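Local coordinates for protein dihydrodipicolinate synthase (Oceanobacillus iheyensis HTE831, PDB 3D0C) that probably makes 4-hydroxy-tetrahydrodipicolinate from pyruvate and aspartate semialdehyde in lysine biosynthesis, at residues 53-58 against 111-116; 196-201 against 240-245. The protein carries 1 engineered substitution. All blocks are in the same frame, centred on the assembly; numbering follows the deposited sequence.

Interaction 1: residues 53-58 against 111-116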
ATOM      1  N   ASN A  53      -7.393  -0.727  14.493  1.00 17.53           N
ATOM      2  CA  ASN A  53      -7.157  -0.727  13.052  1.00 15.88           C
ATOM      3  C   ASN A  53      -6.021   0.177  12.605  1.00 17.15           C
ATOM      4  O   ASN A  53      -6.085   0.847  11.559  1.00 14.94           O
ATOM      5  CB  ASN A  53      -8.440  -0.422  12.274  1.00 19.09           C
ATOM      6  CG  ASN A  53      -9.361  -1.627  12.211  1.00 21.98           C
ATOM      7  OD1 ASN A  53      -8.893  -2.764  12.175  1.00 17.53           O
ATOM      8  ND2 ASN A  53     -10.669  -1.389  12.191  1.00 20.08           N
ATOM      9  N   GLY A  54      -4.984   0.182  13.435  1.00 16.39           N
ATOM     10  CA  GLY A  54      -3.764   0.906  13.136  1.00 17.67           C
ATOM     11  C   GLY A  54      -2.900  -0.187  12.521  1.00 16.74           C
ATOM     12  O   GLY A  54      -3.305  -1.353  12.498  1.00 15.71           O
ATOM     13  N   ASN A  55      -1.721   0.151  12.016  1.00 19.02           N
ATOM     14  CA  ASN A  55      -0.879  -0.880  11.425  1.00 19.69           C
ATOM     15  C   ASN A  55      -0.349  -1.828  12.497  1.00 20.41           C
ATOM     16  O   ASN A  55       0.009  -2.960  12.197  1.00 18.49           O
ATOM     17  CB  ASN A  55       0.273  -0.241  10.644  1.00 20.64           C
ATOM     18  CG  ASN A  55      -0.170   0.282   9.285  1.00 23.51           C
ATOM     19  OD1 ASN A  55       0.284   1.330   8.831  1.00 23.57           O
ATOM     20  ND2 ASN A  55      -1.055  -0.457   8.625  1.00 21.22           N
ATOM     21  N   THR A  56      -0.313  -1.376  13.749  1.00 19.10           N
ATOM     22  CA  THR A  56       0.172  -2.239  14.820  1.00 17.92           C
ATOM     23  C   THR A  56      -0.874  -3.312  15.057  1.00 19.62           C
ATOM     24  O   THR A  56      -0.598  -4.329  15.693  1.00 19.86           O
ATOM     25  CB  THR A  56       0.386  -1.482  16.142  1.00 18.24           C
ATOM     26  OG1 THR A  56       1.079  -0.256  15.891  1.00 19.56           O
ATOM     27  CG2 THR A  56       1.225  -2.333  17.094  1.00 17.61           C
ATOM     28  N   GLY A  57      -2.077  -3.062  14.543  1.00 18.82           N
ATOM     29  CA  GLY A  57      -3.171  -4.006  14.672  1.00 16.83           C
ATOM     30  C   GLY A  57      -3.326  -4.844  13.416  1.00 16.33           C
ATOM     31  O   GLY A  57      -4.341  -5.516  13.235  1.00 15.19           O
ATOM     32  N   GLU A  58      -2.324  -4.790  12.539  1.00 14.36           N
ATOM     33  CA  GLU A  58      -2.332  -5.548  11.287  1.00 19.79           C
ATOM     34  C   GLU A  58      -3.609  -5.323  10.478  1.00 18.16           C
ATOM     35  O   GLU A  58      -4.208  -6.253   9.935  1.00 16.81           O
ATOM     36  CB  GLU A  58      -2.107  -7.040  11.581  1.00 19.36           C
ATOM     37  CG  GLU A  58      -0.744  -7.298  12.215  1.00 24.98           C
ATOM     38  CD  GLU A  58      -0.516  -8.745  12.618  1.00 28.18           C
ATOM     39  OE1 GLU A  58      -0.287  -9.591  11.731  1.00 27.78           O
ATOM     40  OE2 GLU A  58      -0.567  -9.036  13.831  1.00 26.55           O
HETATM   41  N   MSE A 111      -8.876   7.655  11.766  1.00 19.11           N
HETATM   42  CA  MSE A 111      -7.510   7.952  11.341  1.00 18.72           C
HETATM   43  C   MSE A 111      -7.356   7.415   9.934  1.00 17.07           C
HETATM   44  O   MSE A 111      -7.472   6.206   9.724  1.00 17.08           O
HETATM   45  CB  MSE A 111      -6.463   7.265  12.216  1.00 21.35           C
HETATM   46  CG  MSE A 111      -5.073   7.409  11.602  1.00 29.41           C
HETATM   47 SE   MSE A 111      -3.722   6.276  12.363  1.00 40.34          SE
HETATM   48  CE  MSE A 111      -4.201   4.602  11.493  1.00 35.50           C
ATOM     49  N   ILE A 112      -7.078   8.305   8.983  1.00 14.03           N
ATOM     50  CA  ILE A 112      -6.920   7.904   7.592  1.00 17.32           C
ATOM     51  C   ILE A 112      -5.492   7.470   7.334  1.00 15.47           C
ATOM     52  O   ILE A 112      -4.545   8.247   7.485  1.00 16.29           O
ATOM     53  CB  ILE A 112      -7.298   9.056   6.615  1.00 19.05           C
ATOM     54  CG1 ILE A 112      -8.701   9.567   6.953  1.00 19.56           C
ATOM     55  CG2 ILE A 112      -7.249   8.557   5.164  1.00 18.94           C
ATOM     56  CD1 ILE A 112      -9.178  10.718   6.074  1.00 24.69           C
ATOM     57  N   HIS A 113      -5.354   6.200   6.972  1.00 16.13           N
ATOM     58  CA  HIS A 113      -4.071   5.590   6.667  1.00 17.00           C
ATOM     59  C   HIS A 113      -3.499   6.200   5.397  1.00 17.71           C
ATOM     60  O   HIS A 113      -4.207   6.868   4.622  1.00 13.82           O
ATOM     61  CB  HIS A 113      -4.255   4.086   6.412  1.00 19.28           C
ATOM     62  CG  HIS A 113      -4.305   3.245   7.649  1.00 23.23           C
ATOM     63  ND1 HIS A 113      -3.167   2.806   8.297  1.00 24.93           N
ATOM     64  CD2 HIS A 113      -5.347   2.705   8.326  1.00 24.43           C
ATOM     65  CE1 HIS A 113      -3.506   2.032   9.308  1.00 26.19           C
ATOM     66  NE2 HIS A 113      -4.826   1.953   9.351  1.00 25.77           N
ATOM     67  N   GLN A 114      -2.215   5.959   5.181  1.00 14.48           N
ATOM     68  CA  GLN A 114      -1.570   6.424   3.966  1.00 17.86           C
ATOM     69  C   GLN A 114      -2.273   5.664   2.847  1.00 17.16           C
ATOM     70  O   GLN A 114      -2.486   4.443   2.936  1.00 15.36           O
ATOM     71  CB  GLN A 114      -0.076   6.072   3.957  1.00 18.40           C
ATOM     72  CG  GLN A 114       0.555   6.125   2.566  1.00 22.24           C
ATOM     73  CD  GLN A 114       2.019   5.718   2.551  1.00 26.32           C
ATOM     74  OE1 GLN A 114       2.432   4.781   3.244  1.00 23.86           O
ATOM     75  NE2 GLN A 114       2.812   6.411   1.739  1.00 26.24           N
ATOM     76  N   PRO A 115      -2.668   6.374   1.788  1.00 16.44           N
ATOM     77  CA  PRO A 115      -3.347   5.710   0.670  1.00 16.20           C
ATOM     78  C   PRO A 115      -2.488   4.573   0.111  1.00 15.89           C
ATOM     79  O   PRO A 115      -1.298   4.759  -0.134  1.00 17.73           O
ATOM     80  CB  PRO A 115      -3.525   6.837  -0.340  1.00 18.06           C
ATOM     81  CG  PRO A 115      -3.645   8.067   0.531  1.00 17.23           C
ATOM     82  CD  PRO A 115      -2.611   7.837   1.602  1.00 15.86           C
ATOM     83  N   VAL A 116      -3.079   3.397  -0.085  1.00 16.89           N
ATOM     84  CA  VAL A 116      -2.328   2.268  -0.628  1.00 17.85           C
ATOM     85  C   VAL A 116      -2.049   2.446  -2.119  1.00 18.23           C
ATOM     86  O   VAL A 116      -1.202   1.757  -2.683  1.00 15.04           O
ATOM     87  CB  VAL A 116      -3.079   0.918  -0.433  1.00 19.46           C
ATOM     88  CG1 VAL A 116      -3.271   0.632   1.060  1.00 20.59           C
ATOM     89  CG2 VAL A 116      -4.423   0.954  -1.146  1.00 18.97           C
TER
HETATM   90  O   HOH W   1      -0.931   3.766   6.743  1.00 26.06           O
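At the C-terminal mouth of the TIM barrel, His-113 spans the gap from the end of strand 109-112 to the loop after strand 49-50, giving its NE2 hydrogen to Asn-53 O. From His-113 NE2 to Asn-53 O the bond is 2.8 Å and nearly straight (163° at the hydrogen), and the oxygen lies close to the imidazole plane. With CG beside its backbone N (chi1 -83°), the ring edge is presented to the loop, where Gly-54 C lies 4.0 Å from His-113 CE1. Strand 83-88 separates these two strands in the barrel, so the bond ties together two strand-end loops beside the predicted active site; Thr-56 in the loop is predicted to bind pyruvate. Met-111, modelled as selenomethionine, lays its CE over one face of the imidazole, offset toward the rim, and reaches Gly-54 CA at 4.1 Å. Asn-55 passes the ring obliquely, amide and imidazole planes 47° apart, with Asn-55 ND2 3.6 Å from His-113 CE1. A phenylalanine in place of His-113 would probably leave the buried Asn-53 O without this donor and the water 2.9 Å from His-113 ND1 without a ring partner. That water also accepts from Gln-114 N at 3.0 Å.

Interaction 2: residues 196-201 against 240-245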
ATOM      1  N   ALA A 196       6.717   7.224  16.816  1.00 18.76           N
ATOM      2  CA  ALA A 196       6.974   6.777  18.185  1.00 19.61           C
ATOM      3  C   ALA A 196       8.133   7.330  19.022  1.00 18.44           C
ATOM      4  O   ALA A 196       8.690   8.400  18.748  1.00 17.50           O
ATOM      5  CB  ALA A 196       7.017   5.252  18.199  1.00 16.86           C
ATOM      6  N   GLU A 197       8.477   6.568  20.061  1.00 18.04           N
ATOM      7  CA  GLU A 197       9.506   6.942  21.027  1.00 16.53           C
ATOM      8  C   GLU A 197      10.878   7.370  20.518  1.00 14.22           C
ATOM      9  O   GLU A 197      11.485   8.299  21.061  1.00 17.16           O
ATOM     10  CB  GLU A 197       9.682   5.816  22.057  1.00 19.20           C
ATOM     11  CG  GLU A 197       8.517   5.672  23.047  1.00 24.42           C
ATOM     12  CD  GLU A 197       7.390   4.769  22.547  1.00 27.60           C
ATOM     13  OE1 GLU A 197       7.280   4.565  21.320  1.00 26.80           O
ATOM     14  OE2 GLU A 197       6.607   4.270  23.388  1.00 25.59           O
ATOM     15  N   LYS A 198      11.393   6.692  19.505  1.00 14.26           N
ATOM     16  CA  LYS A 198      12.712   7.039  18.980  1.00 14.72           C
ATOM     17  C   LYS A 198      12.737   8.470  18.425  1.00 15.84           C
ATOM     18  O   LYS A 198      13.751   9.177  18.524  1.00 13.86           O
ATOM     19  CB  LYS A 198      13.113   6.050  17.886  1.00 12.53           C
ATOM     20  CG  LYS A 198      14.486   6.324  17.294  1.00 16.20           C
ATOM     21  CD  LYS A 198      14.781   5.404  16.125  1.00 16.12           C
ATOM     22  CE  LYS A 198      16.170   5.653  15.577  1.00 19.50           C
ATOM     23  NZ  LYS A 198      16.451   4.764  14.420  1.00 21.72           N
ATOM     24  N   TRP A 199      11.621   8.904  17.848  1.00 16.65           N
ATOM     25  CA  TRP A 199      11.570  10.249  17.288  1.00 18.03           C
ATOM     26  C   TRP A 199      10.840  11.294  18.126  1.00 16.90           C
ATOM     27  O   TRP A 199      10.995  12.491  17.892  1.00 14.72           O
ATOM     28  CB  TRP A 199      10.974  10.209  15.876  1.00 20.48           C
ATOM     29  CG  TRP A 199      11.900   9.568  14.910  1.00 27.05           C
ATOM     30  CD1 TRP A 199      11.991   8.235  14.616  1.00 29.87           C
ATOM     31  CD2 TRP A 199      12.957  10.210  14.193  1.00 29.89           C
ATOM     32  NE1 TRP A 199      13.048   8.008  13.769  1.00 30.16           N
ATOM     33  CE2 TRP A 199      13.661   9.203  13.495  1.00 32.46           C
ATOM     34  CE3 TRP A 199      13.390  11.537  14.083  1.00 32.40           C
ATOM     35  CZ2 TRP A 199      14.767   9.482  12.688  1.00 33.61           C
ATOM     36  CZ3 TRP A 199      14.493  11.816  13.279  1.00 35.26           C
ATOM     37  CH2 TRP A 199      15.169  10.790  12.596  1.00 36.02           C
ATOM     38  N   ALA A 200      10.064  10.851  19.109  1.00 15.48           N
ATOM     39  CA  ALA A 200       9.295  11.763  19.948  1.00 18.01           C
ATOM     40  C   ALA A 200      10.045  12.979  20.510  1.00 18.46           C
ATOM     41  O   ALA A 200       9.554  14.107  20.419  1.00 20.21           O
ATOM     42  CB  ALA A 200       8.632  10.983  21.089  1.00 16.05           C
ATOM     43  N   PRO A 201      11.236  12.771  21.103  1.00 18.49           N
ATOM     44  CA  PRO A 201      12.012  13.880  21.669  1.00 18.69           C
ATOM     45  C   PRO A 201      12.309  14.979  20.664  1.00 17.96           C
ATOM     46  O   PRO A 201      12.175  16.163  20.965  1.00 16.23           O
ATOM     47  CB  PRO A 201      13.288  13.199  22.156  1.00 18.80           C
ATOM     48  CG  PRO A 201      12.821  11.837  22.514  1.00 21.73           C
ATOM     49  CD  PRO A 201      11.927  11.493  21.338  1.00 21.23           C
ATOM     50  N   ASP A 240      17.585   9.779  28.815  1.00 24.52           N
ATOM     51  CA  ASP A 240      17.789   8.482  29.469  1.00 23.43           C
ATOM     52  C   ASP A 240      16.700   7.473  29.069  1.00 22.46           C
ATOM     53  O   ASP A 240      17.007   6.326  28.741  1.00 21.23           O
ATOM     54  CB  ASP A 240      17.799   8.637  30.997  1.00 26.81           C
ATOM     55  CG  ASP A 240      19.120   9.185  31.531  1.00 30.82           C
ATOM     56  OD1 ASP A 240      20.131   9.221  30.790  1.00 31.59           O
ATOM     57  OD2 ASP A 240      19.146   9.579  32.714  1.00 34.28           O
ATOM     58  N   VAL A 241      15.435   7.891  29.101  1.00 21.86           N
ATOM     59  CA  VAL A 241      14.347   6.976  28.736  1.00 23.20           C
ATOM     60  C   VAL A 241      14.458   6.633  27.260  1.00 23.69           C
ATOM     61  O   VAL A 241      14.230   5.488  26.857  1.00 21.50           O
ATOM     62  CB  VAL A 241      12.945   7.584  28.991  1.00 25.16           C
ATOM     63  CG1 VAL A 241      11.854   6.561  28.635  1.00 21.18           C
ATOM     64  CG2 VAL A 241      12.815   7.997  30.448  1.00 26.74           C
ATOM     65  N   TRP A 242      14.822   7.642  26.474  1.00 22.57           N
ATOM     66  CA  TRP A 242      14.996   7.518  25.031  1.00 25.77           C
ATOM     67  C   TRP A 242      16.022   6.441  24.695  1.00 24.72           C
ATOM     68  O   TRP A 242      15.751   5.549  23.890  1.00 21.30           O
ATOM     69  CB  TRP A 242      15.441   8.870  24.460  1.00 30.05           C
ATOM     70  CG  TRP A 242      15.850   8.856  23.025  1.00 37.35           C
ATOM     71  CD1 TRP A 242      15.035   8.758  21.933  1.00 38.80           C
ATOM     72  CD2 TRP A 242      17.181   8.978  22.521  1.00 39.10           C
ATOM     73  NE1 TRP A 242      15.779   8.815  20.780  1.00 40.24           N
ATOM     74  CE2 TRP A 242      17.102   8.951  21.113  1.00 42.26           C
ATOM     75  CE3 TRP A 242      18.439   9.111  23.125  1.00 43.70           C
ATOM     76  CZ2 TRP A 242      18.231   9.051  20.297  1.00 45.62           C
ATOM     77  CZ3 TRP A 242      19.562   9.210  22.313  1.00 48.60           C
ATOM     78  CH2 TRP A 242      19.448   9.179  20.914  1.00 48.36           C
ATOM     79  N   GLU A 243      17.203   6.528  25.306  1.00 22.21           N
ATOM     80  CA  GLU A 243      18.261   5.545  25.068  1.00 24.01           C
ATOM     81  C   GLU A 243      17.810   4.148  25.471  1.00 21.94           C
ATOM     82  O   GLU A 243      18.252   3.149  24.896  1.00 19.22           O
ATOM     83  CB  GLU A 243      19.510   5.858  25.896  1.00 28.21           C
ATOM     84  CG  GLU A 243      20.066   7.244  25.747  1.00 34.88           C
ATOM     85  CD  GLU A 243      21.352   7.400  26.528  1.00 37.74           C
ATOM     86  OE1 GLU A 243      21.357   7.074  27.735  1.00 37.80           O
ATOM     87  OE2 GLU A 243      22.352   7.843  25.935  1.00 39.27           O
ATOM     88  N   ASP A 244      16.943   4.092  26.476  1.00 21.73           N
ATOM     89  CA  ASP A 244      16.441   2.830  27.007  1.00 26.33           C
ATOM     90  C   ASP A 244      15.452   2.107  26.093  1.00 23.51           C
ATOM     91  O   ASP A 244      15.435   0.876  26.053  1.00 23.48           O
ATOM     92  CB  ASP A 244      15.795   3.073  28.379  1.00 27.30           C
ATOM     93  CG  ASP A 244      15.446   1.780  29.106  1.00 32.64           C
ATOM     94  OD1 ASP A 244      16.351   0.937  29.289  1.00 31.56           O
ATOM     95  OD2 ASP A 244      14.272   1.612  29.505  1.00 34.18           O
ATOM     96  N   VAL A 245      14.642   2.858  25.350  1.00 22.87           N
ATOM     97  CA  VAL A 245      13.647   2.242  24.468  1.00 22.90           C
ATOM     98  C   VAL A 245      14.041   2.160  22.994  1.00 23.24           C
ATOM     99  O   VAL A 245      13.464   1.371  22.235  1.00 23.46           O
ATOM    100  CB  VAL A 245      12.296   2.976  24.562  1.00 25.28           C
ATOM    101  CG1 VAL A 245      11.781   2.934  25.988  1.00 25.47           C
ATOM    102  CG2 VAL A 245      12.446   4.413  24.082  1.00 24.80           C
TER
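The indole NE1 of Trp-242 donates to the main-chain oxygen Lys-198 O, 3.1 Å away with an angle of 147° at the hydrogen. This bond joins helix 196-206, which follows the seventh strand of the TIM barrel, to helix 235-257, one of the helices that come after the barrel in this family. The two short segments run nearly antiparallel (151° between their directions), their axes 9.2 Å apart at closest approach, and Lys-198 and Trp-242 have the nearest pair of CA atoms. Because CG of Trp-242 is anti to its backbone N (chi1 172°), the indole spans the gap and meets the other helix with its pyrrole edge. Lys-198 O lies only slightly out of the ring plane, while the donor approaches well to the side of the C=O direction and somewhat out of the carbonyl plane. The same edge brings Trp-242 CD1 within 3.7 Å of Glu-197 O. Pro-201 interrupts the helical bonding just here: its N has no hydrogen to give to Glu-197 O, and the helix is kinked at this point. A turn before Pro-201, Glu-197 CB packs on Val-245 CG2 at 3.7 Å, while the glutamate carboxylate turns elsewhere, OE2 being bonded by both Ser-213 and Ser-223. Lys-198 likewise sends NZ to a salt bridge with Asp-250, and the Trp-242 indole meets Trp-239 edge-to-face. The side chains of Pro-201 and Trp-242 cross at about a right angle, Pro-201 CG 3.8 Å from Trp-242 CD1.

How the interactions relate
Both segments of interaction 1 precede both segments of interaction 2 in the chain. The centres of the two contacts are 23 Å apart and their nearest atoms about 8 Å, so they do not touch. Both are built on the same eight-stranded parallel barrel: residues 53-58 and 111-116 lie where strands 49-50 and 109-112 end, whereas 196-201 lies on helix 196-206, after strand 190-193, and packs on helix 235-257 outside the barrel. Interaction 1 lies at the mouth, beside the predicted active site, and interaction 2 joins a barrel helix to the C-terminal helices. Glu-197 still comes within about 10 Å of Thr-56, side chain to side chain.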